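Local coordinates for protein putative serine phosphatase (Pseudomonas aeruginosa, PDB 6K4E) that probably removes phosphate from phosphothreonine or phosphoserine as a magnesium-bound PP2C-type phosphatase in a signalling pathway that controls biofilm formation, at residues G174-D179 / R183-A188; A76-H81 / Y106-V111; S193-D198 / D259-H264; Q203-A208 / I223-A228. One frame throughout, in Å; residues are numbered along the deposited sequence.

Contact 1: residues G174-D179 / R183-A188; sequences GLVWVD and RQLAFA
The amide N of W177 donates to O of A186 over 2.8 Å, and the same oxygen takes a CA-H...O contact from CA of V176 at 3.3 Å. A186 O is thus approached by two successive residues of the facing strand. The return bond, from N of A186 to O of W177, is 2.9 Å long, and matching pairs of bonds join L175 with A188 and D179 with Q184. This is the regular pattern of an antiparallel beta hairpin. At the turn end R183 and Q184 both face D179, a G1 beta bulge, and OD1 of D179 is held by the backbone N of R182.

The side chains of V176, V178, L185 and F187 share one face of the hairpin. V176 splits its methyls between two neighbours: CG1, anti to the backbone N (chi1 174°), rests 3.6 Å from CG of L185, while CG2 lies near the plane of the F187 ring, at its edge, 3.5 Å from CD1 of F187. Farther along that edge comes CA of G174, 3.8 Å from CE1 of F187. On the other face, CB of W177 sits 4.4 Å from CB of A186.

Strand 105-113 flanks 174-179, and strand 223-226 flanks 183-188, so the hairpin supplies inner strands of its sheet. F298 of strand 293-300, in the second sheet, packs on V176, V178 and L185, whereas L175 and A188 turn to the opposite face and meet P143 of helix 143-157.

Contact 2: residues A76-H81 / Y106-V111; sequences ATLGEH and YLIGVV
L78 and Y106 approach from opposite directions, the leucine setting the methyl CD2 over one face of the tyrosine ring. CD2 of L78 stands 4.0 Å from the centroid of the Y106 ring and 27° off its normal, which makes a CH-pi contact over the face. The offset carries this methyl toward one flank of the ring, where it comes 3.7 Å from CE2 of Y106. The other branch leans across to the far flank, with CD1 of L78 at 4.0 Å from CE1 of Y106. The forked end of the leucine therefore straddles the outer half of the ring, and both branches share CZ as a neighbour.

The tyrosine is set for this by its first torsion: CG lies between the backbone N and the carbonyl carbon (chi1 54°). I108, two residues on and on the same side of the strand, adds a looser touch, its CD1 being 4.2 Å from CD1 of L78.

The leucine lies close after helix 71-77. Backbone N of H81 bonds to O of L78 over 2.8 Å, closing a turn through G79, which has a positive phi, and E80, just behind the residue that makes the contact. Y99 of strand 95-101 also packs on L78, and F298 of strand 293-300 touches both Y106 and I108.

The join between the segments is wholly apolar. Dispersion and the weak CH-pi attraction hold one leucine against the sheet, and little directional chemistry fixes the approach beyond the fit of two methyls to a ring face.

Contact 3: residues S193-D198 / D259-H264; sequences SLYASD and DMLRDH
L261 meets Y195 and R262 meets S197 where segment 259-264 of helix 254-264 passes strand 194-197, the short axes 8.5 Å apart at closest approach and 37° from parallel. At its start, D259 receives a salt bridge from NH1 of R262 to its OD1 (2.9 Å), the donor standing well above the carboxylate plane. M260 packs on F276 and T279 of helix 269-284. L261 carries the apolar contact: its CD1 packs 3.4 Å from Y195 CB and 3.6 Å from Y195 CG, the two side chains crossing at about a right angle. CA of R262 rests 3.6 Å from OG of S197. The arginine chain bends at its third torsion (chi3 63°), which brings the guanidinium back to D259 and also to D263, whose OD1 forms a second salt bridge, 3.4 Å from NH2 of R262. H264 closes the segment with a bond from ND1 to O of M260, 2.8 Å.

OG of S197 is bonded to E201 O and G199 N, so its approach to the helix is packing alone. Across the interface the chemistry is chiefly a leucine methyl against CB and the near ring end of Y195; the charges pair along the helix itself.

Contact 4: residues Q203-A208 / I223-A228; sequences QELKGA and IEVPLA
Two outer strands, one from each sheet of the PP2C beta sandwich, come together here at the edge of the domain: L205 of strand 202-205 faces I223 and V225 of strand 223-226. The leucine supplies both of its methyls. CD1 of L205 lies 3.8 Å from CG2 of I223 and 3.9 Å from CG2 of V225, and CD2 of L205 is 4.0 Å from CG1 of V225. L205 and V225 reach for one another tip to tip, whereas L205 and I223 run alongside in opposing senses.

The two branches of I223 meet different partners: CG2, anti to the backbone N, touches L205; CG1 lies anti to the carbonyl carbon (chi1 -64°) and carries CD1 to within 3.5 Å of O of K206, just past the end of the strand. F187 of strand 184-190 also touches L205, and L185 of that strand packs on V225.

This is a partly solvent-exposed apolar contact at the margin of the sandwich, made of branched aliphatic side chains. Even the approach to the K206 carbonyl is no hydrogen bond, so the join depends on the fit of neighbouring shapes.

How the contacts relate
From the N terminus, contact 2 closes first, bringing the turn after helix 71-77 back against strand 105-113 over a loop that contains strands 82-87 and 95-101. Contact 1 follows as a tight hairpin, with only three residues between its segments, and its first strand pairs with 105-113. Contact 3 opens next, joining strand 194-197 to helix 254-264; contact 4 is nested inside that loop. Contacts 1, 2 and 4 all reach the same sheet, whereas strands 194-197 and 202-205 bring contacts 3 and 4 together in the other. L194 of contact 3 reaches across to the other sheet, packing on L185 and F187 of contact 1. Contacts 2 and 3 do not touch.

Contact 1: residues G174-D179 / R183-A188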
loop_
_atom_site.group_PDB
_atom_site.type_symbol
_atom_site.label_atom_id
_atom_site.label_comp_id
_atom_site.label_asym_id
_atom_site.label_seq_id
_atom_site.Cartn_x
_atom_site.Cartn_y
_atom_site.Cartn_z
ATOM N N GLY B 174 12.573 -13.431 1.122
ATOM C CA GLY B 174 13.943 -13.884 1.275
ATOM C C GLY B 174 14.748 -12.618 1.437
ATOM O O GLY B 174 14.706 -11.765 0.552
ATOM N N LEU B 175 15.389 -12.444 2.589
ATOM C CA LEU B 175 16.181 -11.258 2.908
ATOM C C LEU B 175 17.596 -11.635 3.207
ATOM O O LEU B 175 17.829 -12.544 3.989
ATOM C CB LEU B 175 15.623 -10.556 4.147
ATOM C CG LEU B 175 14.592 -9.488 3.952
ATOM C CD1 LEU B 175 14.177 -8.986 5.269
ATOM C CD2 LEU B 175 15.152 -8.314 3.152
ATOM N N VAL B 176 18.544 -10.887 2.656
ATOM C CA VAL B 176 19.963 -11.155 2.840
ATOM C C VAL B 176 20.733 -9.907 3.286
ATOM O O VAL B 176 20.653 -8.871 2.627
ATOM C CB VAL B 176 20.554 -11.733 1.521
ATOM C CG1 VAL B 176 22.063 -11.901 1.604
ATOM C CG2 VAL B 176 19.891 -13.055 1.117
ATOM N N TRP B 177 21.535 -10.030 4.349
ATOM C CA TRP B 177 22.459 -8.971 4.722
ATOM C C TRP B 177 23.852 -9.440 4.233
ATOM O O TRP B 177 24.367 -10.445 4.722
ATOM C CB TRP B 177 22.460 -8.660 6.245
ATOM C CG TRP B 177 23.683 -7.900 6.672
ATOM C CD1 TRP B 177 24.735 -8.394 7.378
ATOM C CD2 TRP B 177 24.029 -6.548 6.326
ATOM N NE1 TRP B 177 25.689 -7.417 7.548
ATOM C CE2 TRP B 177 25.300 -6.288 6.881
ATOM C CE3 TRP B 177 23.362 -5.506 5.657
ATOM C CZ2 TRP B 177 25.948 -5.055 6.729
ATOM C CZ3 TRP B 177 23.991 -4.279 5.534
ATOM C CH2 TRP B 177 25.273 -4.065 6.058
ATOM N N VAL B 178 24.409 -8.752 3.223
ATOM C CA VAL B 178 25.735 -9.034 2.662
ATOM C C VAL B 178 26.714 -8.164 3.410
ATOM O O VAL B 178 26.738 -6.958 3.196
ATOM C CB VAL B 178 25.806 -8.767 1.134
ATOM C CG1 VAL B 178 27.219 -8.992 0.575
ATOM C CG2 VAL B 178 24.785 -9.610 0.391
ATOM N N ASP B 179 27.456 -8.742 4.340
ATOM C CA ASP B 179 28.420 -7.976 5.120
ATOM C C ASP B 179 29.781 -8.060 4.420
ATOM O O ASP B 179 30.544 -8.976 4.667
ATOM C CB ASP B 179 28.457 -8.505 6.565
ATOM C CG ASP B 179 29.175 -7.637 7.556
ATOM O OD1 ASP B 179 30.164 -6.965 7.160
ATOM O OD2 ASP B 179 28.831 -7.704 8.747
ATOM N N ARG B 183 33.186 -10.188 5.559
ATOM C CA ARG B 183 33.102 -11.244 4.559
ATOM C C ARG B 183 32.179 -12.384 4.992
ATOM O O ARG B 183 32.611 -13.531 5.120
ATOM C CB ARG B 183 34.495 -11.743 4.129
ATOM C CG ARG B 183 34.792 -11.381 2.685
ATOM C CD ARG B 183 35.963 -10.439 2.542
ATOM N NE ARG B 183 36.758 -10.793 1.366
ATOM C CZ ARG B 183 37.641 -9.989 0.785
ATOM N NH1 ARG B 183 37.850 -8.768 1.260
ATOM N NH2 ARG B 183 38.315 -10.397 -0.286
ATOM N N GLN B 184 30.899 -12.045 5.268
ATOM C CA GLN B 184 29.911 -13.055 5.627
ATOM C C GLN B 184 28.524 -12.567 5.306
ATOM O O GLN B 184 28.266 -11.372 5.236
ATOM C CB GLN B 184 30.066 -13.635 7.056
ATOM C CG GLN B 184 29.516 -12.869 8.233
ATOM C CD GLN B 184 29.476 -13.784 9.444
ATOM O OE1 GLN B 184 28.444 -13.964 10.097
ATOM N NE2 GLN B 184 30.588 -14.430 9.743
ATOM N N LEU B 185 27.654 -13.511 5.014
ATOM C CA LEU B 185 26.293 -13.257 4.573
ATOM C C LEU B 185 25.315 -13.814 5.596
ATOM O O LEU B 185 25.556 -14.888 6.145
ATOM C CB LEU B 185 26.157 -14.003 3.231
ATOM C CG LEU B 185 24.911 -13.873 2.410
ATOM C CD1 LEU B 185 25.269 -13.816 0.930
ATOM C CD2 LEU B 185 23.961 -15.044 2.674
ATOM N N ALA B 186 24.211 -13.078 5.856
ATOM C CA ALA B 186 23.176 -13.576 6.748
ATOM C C ALA B 186 21.911 -13.648 5.921
ATOM O O ALA B 186 21.590 -12.687 5.238
ATOM C CB ALA B 186 22.995 -12.639 7.938
ATOM N N PHE B 187 21.237 -14.790 5.918
ATOM C CA PHE B 187 20.001 -14.969 5.159
ATOM C C PHE B 187 18.870 -15.464 6.049
ATOM O O PHE B 187 19.078 -16.328 6.892
ATOM C CB PHE B 187 20.214 -15.963 3.970
ATOM C CG PHE B 187 18.926 -16.515 3.376
ATOM C CD1 PHE B 187 18.071 -15.700 2.631
ATOM C CD2 PHE B 187 18.537 -17.824 3.617
ATOM C CE1 PHE B 187 16.849 -16.196 2.148
ATOM C CE2 PHE B 187 17.331 -18.314 3.118
ATOM C CZ PHE B 187 16.510 -17.508 2.378
ATOM N N ALA B 188 17.671 -14.942 5.842
ATOM C CA ALA B 188 16.469 -15.425 6.532
ATOM C C ALA B 188 15.331 -15.371 5.540
ATOM O O ALA B 188 15.173 -14.371 4.858
ATOM C CB ALA B 188 16.160 -14.588 7.764
#

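Contact 2: residues A76-H81 / Y106-V111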
loop_
_atom_site.group_PDB
_atom_site.type_symbol
_atom_site.label_atom_id
_atom_site.label_comp_id
_atom_site.label_asym_id
_atom_site.label_seq_id
_atom_site.Cartn_x
_atom_site.Cartn_y
_atom_site.Cartn_z
ATOM N N ALA B 76 23.273 2.200 -9.340
ATOM C CA ALA B 76 24.281 3.153 -8.908
ATOM C C ALA B 76 25.311 2.548 -7.950
ATOM O O ALA B 76 26.458 2.979 -7.958
ATOM C CB ALA B 76 23.609 4.364 -8.265
ATOM N N THR B 77 24.916 1.567 -7.128
ATOM C CA THR B 77 25.804 0.989 -6.120
ATOM C C THR B 77 26.402 -0.378 -6.485
ATOM O O THR B 77 27.594 -0.601 -6.245
ATOM C CB THR B 77 25.094 0.933 -4.785
ATOM O OG1 THR B 77 23.975 0.048 -4.910
ATOM C CG2 THR B 77 24.629 2.311 -4.316
ATOM N N LEU B 78 25.593 -1.295 -7.040
ATOM C CA LEU B 78 26.079 -2.627 -7.416
ATOM C C LEU B 78 26.530 -2.711 -8.893
ATOM O O LEU B 78 27.382 -3.534 -9.221
ATOM C CB LEU B 78 25.045 -3.709 -7.101
ATOM C CG LEU B 78 24.790 -3.998 -5.608
ATOM C CD1 LEU B 78 23.858 -5.170 -5.440
ATOM C CD2 LEU B 78 26.093 -4.252 -4.857
ATOM N N GLY B 79 25.984 -1.843 -9.749
ATOM C CA GLY B 79 26.313 -1.830 -11.164
ATOM C C GLY B 79 26.066 -3.185 -11.773
ATOM O O GLY B 79 24.983 -3.757 -11.600
ATOM N N GLU B 80 27.092 -3.731 -12.412
ATOM C CA GLU B 80 27.015 -5.048 -13.036
ATOM C C GLU B 80 27.232 -6.198 -12.050
ATOM O O GLU B 80 27.256 -7.347 -12.468
ATOM C CB GLU B 80 27.957 -5.152 -14.251
ATOM C CG GLU B 80 27.513 -4.266 -15.406
ATOM C CD GLU B 80 28.143 -4.514 -16.763
ATOM O OE1 GLU B 80 29.043 -5.376 -16.864
ATOM O OE2 GLU B 80 27.719 -3.852 -17.737
ATOM N N HIS B 81 27.293 -5.910 -10.747
ATOM C CA HIS B 81 27.393 -6.964 -9.752
ATOM C C HIS B 81 26.010 -7.276 -9.187
ATOM O O HIS B 81 25.869 -7.733 -8.049
ATOM C CB HIS B 81 28.451 -6.643 -8.702
ATOM C CG HIS B 81 29.820 -7.036 -9.149
ATOM N ND1 HIS B 81 30.492 -8.100 -8.564
ATOM C CD2 HIS B 81 30.576 -6.536 -10.154
ATOM C CE1 HIS B 81 31.644 -8.192 -9.210
ATOM N NE2 HIS B 81 31.741 -7.275 -10.178
ATOM N N TYR B 106 25.295 -4.512 2.357
ATOM C CA TYR B 106 23.955 -4.138 1.907
ATOM C C TYR B 106 22.914 -5.151 2.239
ATOM O O TYR B 106 23.207 -6.362 2.373
ATOM C CB TYR B 106 23.930 -3.822 0.391
ATOM C CG TYR B 106 24.487 -4.918 -0.489
ATOM C CD1 TYR B 106 23.661 -5.894 -1.030
ATOM C CD2 TYR B 106 25.840 -4.948 -0.826
ATOM C CE1 TYR B 106 24.174 -6.900 -1.857
ATOM C CE2 TYR B 106 26.366 -5.962 -1.620
ATOM C CZ TYR B 106 25.525 -6.918 -2.157
ATOM O OH TYR B 106 26.058 -7.916 -2.950
ATOM N N LEU B 107 21.670 -4.658 2.291
ATOM C CA LEU B 107 20.499 -5.484 2.506
ATOM C C LEU B 107 19.831 -5.628 1.172
ATOM O O LEU B 107 19.627 -4.648 0.491
ATOM C CB LEU B 107 19.541 -4.851 3.520
ATOM C CG LEU B 107 18.228 -5.610 3.768
ATOM C CD1 LEU B 107 18.452 -6.898 4.619
ATOM C CD2 LEU B 107 17.253 -4.727 4.427
ATOM N N ILE B 108 19.491 -6.860 0.793
ATOM C CA ILE B 108 18.843 -7.147 -0.487
ATOM C C ILE B 108 17.790 -8.252 -0.289
ATOM O O ILE B 108 18.024 -9.203 0.451
ATOM C CB ILE B 108 19.922 -7.438 -1.534
ATOM C CG1 ILE B 108 19.362 -7.413 -2.964
ATOM C CG2 ILE B 108 20.702 -8.734 -1.224
ATOM C CD1 ILE B 108 20.502 -7.318 -4.165
ATOM N N GLY B 109 16.646 -8.123 -0.927
ATOM C CA GLY B 109 15.602 -9.128 -0.766
ATOM C C GLY B 109 14.497 -9.126 -1.798
ATOM O O GLY B 109 14.418 -8.222 -2.621
ATOM N N VAL B 110 13.666 -10.172 -1.787
ATOM C CA VAL B 110 12.515 -10.350 -2.684
ATOM C C VAL B 110 11.326 -10.702 -1.820
ATOM O O VAL B 110 11.488 -11.304 -0.753
ATOM C CB VAL B 110 12.707 -11.414 -3.805
ATOM C CG1 VAL B 110 13.766 -10.993 -4.819
ATOM C CG2 VAL B 110 12.974 -12.817 -3.232
ATOM N N VAL B 111 10.128 -10.330 -2.268
ATOM C CA VAL B 111 8.900 -10.572 -1.500
ATOM C C VAL B 111 7.828 -11.000 -2.483
ATOM O O VAL B 111 7.723 -10.411 -3.549
ATOM C CB VAL B 111 8.427 -9.317 -0.669
ATOM C CG1 VAL B 111 7.191 -9.642 0.149
ATOM C CG2 VAL B 111 9.522 -8.769 0.247
#

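Contact 3: residues S193-D198 / D259-H264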
loop_
_atom_site.group_PDB
_atom_site.type_symbol
_atom_site.label_atom_id
_atom_site.label_comp_id
_atom_site.label_asym_id
_atom_site.label_seq_id
_atom_site.Cartn_x
_atom_site.Cartn_y
_atom_site.Cartn_z
ATOM N N SER B 193 14.098 -19.236 -0.910
ATOM C CA SER B 193 15.455 -19.759 -0.758
ATOM C C SER B 193 16.478 -18.810 -1.317
ATOM O O SER B 193 16.181 -18.036 -2.238
ATOM C CB SER B 193 15.599 -21.083 -1.509
ATOM O OG SER B 193 14.627 -22.037 -1.118
ATOM N N LEU B 194 17.696 -18.905 -0.803
ATOM C CA LEU B 194 18.835 -18.213 -1.367
ATOM C C LEU B 194 19.661 -19.279 -2.100
ATOM O O LEU B 194 20.066 -20.265 -1.504
ATOM C CB LEU B 194 19.675 -17.482 -0.313
ATOM C CG LEU B 194 20.976 -16.831 -0.830
ATOM C CD1 LEU B 194 20.704 -15.598 -1.642
ATOM C CD2 LEU B 194 21.855 -16.481 0.290
ATOM N N TYR B 195 19.856 -19.099 -3.409
ATOM C CA TYR B 195 20.648 -19.985 -4.216
ATOM C C TYR B 195 22.018 -19.292 -4.376
ATOM O O TYR B 195 22.074 -18.068 -4.453
ATOM C CB TYR B 195 19.986 -20.152 -5.575
ATOM C CG TYR B 195 18.913 -21.214 -5.621
ATOM C CD1 TYR B 195 19.234 -22.547 -5.859
ATOM C CD2 TYR B 195 17.563 -20.880 -5.486
ATOM C CE1 TYR B 195 18.252 -23.531 -5.914
ATOM C CE2 TYR B 195 16.569 -21.859 -5.539
ATOM C CZ TYR B 195 16.921 -23.186 -5.754
ATOM O OH TYR B 195 15.968 -24.168 -5.875
ATOM N N ALA B 196 23.109 -20.058 -4.344
ATOM C CA ALA B 196 24.482 -19.547 -4.506
ATOM C C ALA B 196 25.210 -20.497 -5.404
ATOM O O ALA B 196 25.045 -21.708 -5.260
ATOM C CB ALA B 196 25.199 -19.484 -3.168
ATOM N N SER B 197 26.012 -19.966 -6.328
ATOM C CA SER B 197 26.767 -20.791 -7.247
ATOM C C SER B 197 28.089 -20.142 -7.680
ATOM O O SER B 197 28.162 -18.928 -7.864
ATOM C CB SER B 197 25.922 -21.166 -8.458
ATOM O OG SER B 197 26.646 -22.118 -9.210
ATOM N N ASP B 198 29.127 -20.965 -7.839
ATOM C CA ASP B 198 30.427 -20.504 -8.326
ATOM C C ASP B 198 30.674 -21.011 -9.762
ATOM O O ASP B 198 31.770 -20.834 -10.297
ATOM C CB ASP B 198 31.552 -20.921 -7.360
ATOM C CG ASP B 198 31.775 -22.428 -7.225
ATOM O OD1 ASP B 198 30.884 -23.209 -7.636
ATOM O OD2 ASP B 198 32.820 -22.826 -6.676
ATOM N N ASP B 259 20.418 -26.130 -12.313
ATOM C CA ASP B 259 21.281 -26.370 -13.465
ATOM C C ASP B 259 21.529 -25.107 -14.260
ATOM O O ASP B 259 22.680 -24.841 -14.614
ATOM C CB ASP B 259 20.728 -27.484 -14.369
ATOM C CG ASP B 259 20.814 -28.884 -13.796
ATOM O OD1 ASP B 259 21.431 -29.053 -12.706
ATOM O OD2 ASP B 259 20.248 -29.810 -14.416
ATOM N N MET B 260 20.463 -24.323 -14.522
ATOM C CA MET B 260 20.536 -23.039 -15.226
ATOM C C MET B 260 21.515 -22.085 -14.491
ATOM O O MET B 260 22.392 -21.495 -15.136
ATOM C CB MET B 260 19.142 -22.385 -15.319
ATOM C CG MET B 260 19.120 -21.094 -16.135
ATOM S SD MET B 260 17.500 -20.250 -16.130
ATOM C CE MET B 260 17.383 -19.736 -14.338
ATOM N N LEU B 261 21.360 -21.960 -13.143
ATOM C CA LEU B 261 22.203 -21.123 -12.296
ATOM C C LEU B 261 23.655 -21.542 -12.380
ATOM O O LEU B 261 24.488 -20.683 -12.617
ATOM C CB LEU B 261 21.760 -21.140 -10.809
ATOM C CG LEU B 261 20.359 -20.677 -10.471
ATOM C CD1 LEU B 261 20.182 -20.568 -8.960
ATOM C CD2 LEU B 261 19.973 -19.359 -11.202
ATOM N N ARG B 262 23.967 -22.845 -12.178
ATOM C CA ARG B 262 25.326 -23.386 -12.254
ATOM C C ARG B 262 25.926 -23.115 -13.622
ATOM O O ARG B 262 27.075 -22.683 -13.721
ATOM C CB ARG B 262 25.316 -24.902 -12.011
ATOM C CG ARG B 262 26.727 -25.542 -12.032
ATOM C CD ARG B 262 26.691 -27.061 -12.148
ATOM N NE ARG B 262 26.079 -27.492 -13.410
ATOM C CZ ARG B 262 24.900 -28.103 -13.521
ATOM N NH1 ARG B 262 24.204 -28.432 -12.431
ATOM N NH2 ARG B 262 24.427 -28.428 -14.720
ATOM N N ASP B 263 25.141 -23.348 -14.670
ATOM C CA ASP B 263 25.591 -23.108 -16.043
ATOM C C ASP B 263 25.996 -21.668 -16.325
ATOM O O ASP B 263 26.896 -21.446 -17.121
ATOM C CB ASP B 263 24.520 -23.559 -17.043
ATOM C CG ASP B 263 24.868 -24.869 -17.689
ATOM O OD1 ASP B 263 24.680 -25.927 -17.032
ATOM O OD2 ASP B 263 25.387 -24.843 -18.827
ATOM N N HIS B 264 25.331 -20.684 -15.687
ATOM C CA HIS B 264 25.588 -19.265 -15.990
ATOM C C HIS B 264 26.329 -18.482 -14.906
ATOM O O HIS B 264 26.849 -17.417 -15.220
ATOM C CB HIS B 264 24.258 -18.571 -16.353
ATOM C CG HIS B 264 23.636 -19.128 -17.611
ATOM N ND1 HIS B 264 22.735 -20.200 -17.573
ATOM C CD2 HIS B 264 23.874 -18.810 -18.910
ATOM C CE1 HIS B 264 22.413 -20.447 -18.836
ATOM N NE2 HIS B 264 23.073 -19.644 -19.681
#

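Contact 4: residues Q203-A208 / I223-A228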
loop_
_atom_site.group_PDB
_atom_site.type_symbol
_atom_site.label_atom_id
_atom_site.label_comp_id
_atom_site.label_asym_id
_atom_site.label_seq_id
_atom_site.Cartn_x
_atom_site.Cartn_y
_atom_site.Cartn_z
ATOM N N GLN B 203 24.460 -24.202 -4.140
ATOM C CA GLN B 203 23.989 -24.308 -2.747
ATOM C C GLN B 203 22.642 -23.658 -2.683
ATOM O O GLN B 203 22.407 -22.650 -3.349
ATOM C CB GLN B 203 24.887 -23.549 -1.765
ATOM C CG GLN B 203 26.343 -23.972 -1.744
ATOM C CD GLN B 203 27.082 -23.465 -0.530
ATOM O OE1 GLN B 203 28.026 -24.105 -0.057
ATOM N NE2 GLN B 203 26.696 -22.303 -0.003
ATOM N N GLU B 204 21.754 -24.224 -1.885
ATOM C CA GLU B 204 20.440 -23.656 -1.657
ATOM C C GLU B 204 20.287 -23.519 -0.137
ATOM O O GLU B 204 20.316 -24.521 0.582
ATOM C CB GLU B 204 19.338 -24.555 -2.254
ATOM C CG GLU B 204 17.946 -23.936 -2.185
ATOM C CD GLU B 204 16.756 -24.825 -2.504
ATOM O OE1 GLU B 204 16.954 -25.981 -2.948
ATOM O OE2 GLU B 204 15.613 -24.348 -2.332
ATOM N N LEU B 205 20.204 -22.263 0.357
ATOM C CA LEU B 205 19.968 -21.961 1.759
ATOM C C LEU B 205 18.439 -21.882 1.837
ATOM O O LEU B 205 17.858 -20.889 1.416
ATOM C CB LEU B 205 20.623 -20.624 2.164
ATOM C CG LEU B 205 22.180 -20.489 2.206
ATOM C CD1 LEU B 205 22.606 -19.245 2.956
ATOM C CD2 LEU B 205 22.903 -21.765 2.671
ATOM N N LYS B 206 17.782 -22.975 2.265
ATOM C CA LYS B 206 16.313 -23.035 2.319
ATOM C C LYS B 206 15.717 -22.122 3.365
ATOM O O LYS B 206 16.268 -21.983 4.455
ATOM C CB LYS B 206 15.808 -24.475 2.518
ATOM C CG LYS B 206 16.124 -25.408 1.353
ATOM C CD LYS B 206 16.122 -26.869 1.791
ATOM C CE LYS B 206 16.787 -27.790 0.787
ATOM N NZ LYS B 206 18.274 -27.724 0.858
ATOM N N GLY B 207 14.607 -21.494 3.009
ATOM C CA GLY B 207 13.846 -20.636 3.909
ATOM C C GLY B 207 12.862 -21.488 4.688
ATOM O O GLY B 207 12.675 -22.669 4.367
ATOM N N ALA B 208 12.237 -20.906 5.728
ATOM C CA ALA B 208 11.245 -21.576 6.572
ATOM C C ALA B 208 10.049 -22.004 5.730
ATOM O O ALA B 208 9.763 -21.374 4.706
ATOM C CB ALA B 208 10.789 -20.641 7.681
ATOM N N ILE B 223 20.718 -17.700 8.709
ATOM C CA ILE B 223 21.652 -18.703 8.261
ATOM C C ILE B 223 22.844 -17.881 7.824
ATOM O O ILE B 223 22.742 -17.079 6.896
ATOM C CB ILE B 223 21.066 -19.581 7.129
ATOM C CG1 ILE B 223 19.852 -20.394 7.655
ATOM C CG2 ILE B 223 22.163 -20.503 6.529
ATOM C CD1 ILE B 223 18.909 -20.931 6.554
ATOM N N GLU B 224 23.964 -18.090 8.485
ATOM C CA GLU B 224 25.160 -17.314 8.214
ATOM C C GLU B 224 26.216 -18.128 7.561
ATOM O O GLU B 224 26.667 -19.128 8.114
ATOM C CB GLU B 224 25.672 -16.617 9.473
ATOM C CG GLU B 224 24.698 -15.611 10.049
ATOM C CD GLU B 224 25.121 -15.137 11.419
ATOM O OE1 GLU B 224 24.842 -15.852 12.408
ATOM O OE2 GLU B 224 25.761 -14.065 11.499
ATOM N N VAL B 225 26.593 -17.706 6.358
ATOM C CA VAL B 225 27.592 -18.377 5.559
ATOM C C VAL B 225 28.807 -17.500 5.297
ATOM O O VAL B 225 28.650 -16.287 5.185
ATOM C CB VAL B 225 27.027 -18.984 4.244
ATOM C CG1 VAL B 225 26.142 -20.205 4.527
ATOM C CG2 VAL B 225 26.307 -17.940 3.386
ATOM N N PRO B 226 30.022 -18.079 5.158
ATOM C CA PRO B 226 31.172 -17.249 4.775
ATOM C C PRO B 226 30.892 -16.659 3.392
ATOM O O PRO B 226 30.125 -17.227 2.614
ATOM C CB PRO B 226 32.337 -18.250 4.745
ATOM C CG PRO B 226 31.715 -19.572 4.573
ATOM C CD PRO B 226 30.395 -19.511 5.244
ATOM N N LEU B 227 31.451 -15.502 3.096
ATOM C CA LEU B 227 31.195 -14.873 1.800
ATOM C C LEU B 227 32.462 -15.019 1.002
ATOM O O LEU B 227 33.476 -14.412 1.344
ATOM C CB LEU B 227 30.790 -13.406 2.030
ATOM C CG LEU B 227 30.306 -12.561 0.878
ATOM C CD1 LEU B 227 29.050 -13.129 0.274
ATOM C CD2 LEU B 227 30.027 -11.153 1.372
ATOM N N ALA B 228 32.434 -15.917 0.008
ATOM C CA ALA B 228 33.601 -16.235 -0.791
ATOM C C ALA B 228 33.538 -15.543 -2.139
ATOM O O ALA B 228 32.476 -15.503 -2.744
ATOM C CB ALA B 228 33.724 -17.748 -0.969
#